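Local coordinates for type 3A cellulose-binding domain protein (Clostridium thermocellum, PDB 4B9P) that forms the extracellular cellulose-binding module of an anti-sigma factor, which probably senses polysaccharide outside the cell and signals to release its sigma factor, at residues R45-K50 with K151-I156. Residues are numbered along the deposited sequence; the frame is centred on the assembly and turned at random.
With CA (calcium ion), chain B.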
# COMPACT_ATOMS: atom_id res chain seq x y z
N ARG A 45 5.09 0.71 -1.70
CA ARG A 45 4.68 -0.53 -2.37
C ARG A 45 4.26 -1.59 -1.36
O ARG A 45 4.98 -1.91 -0.42
CB ARG A 45 5.82 -1.11 -3.22
CG ARG A 45 6.16 -0.22 -4.36
CD ARG A 45 7.24 -0.83 -5.20
NE ARG A 45 7.50 0.05 -6.34
CZ ARG A 45 8.51 -0.13 -7.16
NH1 ARG A 45 9.35 -1.14 -6.96
NH2 ARG A 45 8.70 0.72 -8.16
N TYR A 46 3.07 -2.14 -1.62
CA TYR A 46 2.52 -3.28 -0.87
C TYR A 46 2.58 -4.47 -1.83
O TYR A 46 1.88 -4.48 -2.84
CB TYR A 46 1.05 -2.98 -0.48
CG TYR A 46 0.42 -4.11 0.32
CD1 TYR A 46 -0.21 -5.20 -0.31
CD2 TYR A 46 0.40 -4.07 1.72
CE1 TYR A 46 -0.75 -6.24 0.43
CE2 TYR A 46 -0.17 -5.11 2.48
CZ TYR A 46 -0.76 -6.17 1.83
OH TYR A 46 -1.28 -7.14 2.61
N TYR A 47 3.40 -5.46 -1.50
CA TYR A 47 3.66 -6.61 -2.38
C TYR A 47 2.77 -7.79 -2.05
O TYR A 47 2.53 -8.09 -0.86
CB TYR A 47 5.10 -7.07 -2.20
CG TYR A 47 6.14 -6.12 -2.67
CD1 TYR A 47 6.48 -6.06 -4.03
CD2 TYR A 47 6.76 -5.25 -1.78
CE1 TYR A 47 7.48 -5.19 -4.47
CE2 TYR A 47 7.72 -4.37 -2.21
CZ TYR A 47 8.08 -4.33 -3.54
OH TYR A 47 9.07 -3.43 -3.91
N TYR A 48 2.28 -8.48 -3.08
CA TYR A 48 1.34 -9.57 -2.84
C TYR A 48 1.36 -10.49 -4.06
O TYR A 48 2.01 -10.20 -5.09
CB TYR A 48 -0.06 -9.01 -2.58
CG TYR A 48 -0.75 -8.33 -3.77
CD1 TYR A 48 -0.43 -7.02 -4.15
CD2 TYR A 48 -1.74 -9.00 -4.48
CE1 TYR A 48 -1.02 -6.42 -5.22
CE2 TYR A 48 -2.38 -8.37 -5.55
CZ TYR A 48 -2.01 -7.08 -5.89
OH TYR A 48 -2.63 -6.47 -6.95
N THR A 49 0.66 -11.61 -3.94
CA THR A 49 0.38 -12.48 -5.10
C THR A 49 -1.08 -12.35 -5.48
O THR A 49 -1.97 -12.55 -4.66
CB THR A 49 0.73 -13.92 -4.78
OG1 THR A 49 0.17 -14.26 -3.50
CG2 THR A 49 2.27 -14.13 -4.79
N LYS A 50 -1.33 -11.96 -6.74
CA LYS A 50 -2.71 -11.72 -7.22
C LYS A 50 -3.54 -12.99 -7.32
O LYS A 50 -4.77 -12.90 -7.44
CB LYS A 50 -2.69 -10.98 -8.56
CG LYS A 50 -2.14 -11.88 -9.70
CD LYS A 50 -2.08 -11.15 -11.02
CE LYS A 50 -1.66 -12.06 -12.18
NZ LYS A 50 -0.30 -12.59 -12.00
N LYS A 151 7.91 -4.77 5.72
CA LYS A 151 7.67 -5.50 4.47
C LYS A 151 6.83 -4.72 3.47
O LYS A 151 6.38 -5.27 2.47
CB LYS A 151 7.04 -6.86 4.75
CG LYS A 151 8.01 -7.84 5.40
CD LYS A 151 7.32 -9.21 5.69
CE LYS A 151 7.55 -10.21 4.65
NZ LYS A 151 6.61 -11.38 4.94
N ILE A 152 6.65 -3.43 3.74
CA ILE A 152 6.14 -2.47 2.77
C ILE A 152 7.30 -1.51 2.50
O ILE A 152 7.96 -1.06 3.43
CB ILE A 152 4.91 -1.71 3.33
CG1 ILE A 152 3.71 -2.69 3.35
CG2 ILE A 152 4.61 -0.44 2.52
CD1 ILE A 152 2.53 -2.12 4.16
N THR A 153 7.59 -1.23 1.23
CA THR A 153 8.77 -0.40 0.94
C THR A 153 8.36 1.01 0.58
O THR A 153 7.23 1.25 0.13
CB THR A 153 9.60 -0.99 -0.21
OG1 THR A 153 8.72 -1.24 -1.32
CG2 THR A 153 10.28 -2.29 0.21
N VAL A 154 9.28 1.95 0.78
CA VAL A 154 9.03 3.36 0.46
C VAL A 154 10.25 3.91 -0.24
O VAL A 154 11.38 3.68 0.21
CB VAL A 154 8.73 4.23 1.72
CG1 VAL A 154 8.36 5.66 1.29
CG2 VAL A 154 7.64 3.61 2.59
N TYR A 155 10.00 4.60 -1.36
CA TYR A 155 11.06 5.20 -2.18
C TYR A 155 10.84 6.71 -2.23
O TYR A 155 9.70 7.17 -2.32
CB TYR A 155 11.01 4.68 -3.62
CG TYR A 155 10.98 3.19 -3.62
CD1 TYR A 155 9.78 2.52 -3.42
CD2 TYR A 155 12.13 2.45 -3.82
CE1 TYR A 155 9.71 1.15 -3.40
CE2 TYR A 155 12.05 1.01 -3.80
CZ TYR A 155 10.82 0.39 -3.59
OH TYR A 155 10.65 -0.99 -3.55
N ILE A 156 11.92 7.48 -2.18
CA ILE A 156 11.85 8.91 -2.39
C ILE A 156 12.73 9.18 -3.61
O ILE A 156 13.94 8.91 -3.58
CB ILE A 156 12.36 9.67 -1.19
CG1 ILE A 156 11.66 9.21 0.09
CG2 ILE A 156 12.17 11.14 -1.39
CD1 ILE A 156 12.08 9.95 1.39
CA CA B . -2.10 -14.01 -2.69
O HOH W 1 -3.62 -12.09 -2.29
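Arg45 pairs with Thr153 as an antiparallel hydrogen-bonded pair, joining strands 42-48 and 152-156 of one sheet. Arg45 N gives a fairly straight bond to Thr153 O (2.9 Å, 162° at the hydrogen). The return bond, Thr153 N to Arg45 O, is longer at 3.2 Å. With CG anti to the carbonyl carbon (chi1 -65°) and the chain extended to NE, the Arg45 side chain is carried across Tyr155 at about a right angle, bringing CD 3.6 Å from Tyr155 CE1. That ring carbon lies over one face of the guanidinium, and the two planes are 48° apart.

Tyr46 and Ile152 point to the other face of the sheet. Ile152 CD1 meets the edge of the Tyr46 ring, 3.8 Å from CD2. Ile152 also packs on strand 7-13 of the second sheet, and the Tyr46 hydroxyl bonds Asn13 there.

Tyr47 returns to the Arg45 face. Its CE2 edge meets Thr153 OG1 at 3.4 Å. Its OH lies 2.9 Å from Tyr155 OH, and at the edge of the Arg45 guanidinium, in its plane. Thr153 OG1 donates to Tyr155 OH (3.0 Å).

Beyond the paired residues, Thr49 binds the calcium ion through both O and OG1, in a site shared with Asp51, Asp132, Ser135 and Asp136.

The chemistry thus differs across the sheet. The Tyr46-Ile152 side faces the interior of the CBM3 beta-sandwich. The Arg45-Tyr47 side gathers hydroxyls beside a guanidinium, whose charge the salt bridge from NE to Glu89 would balance, while Glu165, hydrogen-bonded to Tyr155 OH, would probably polarise that hydroxyl.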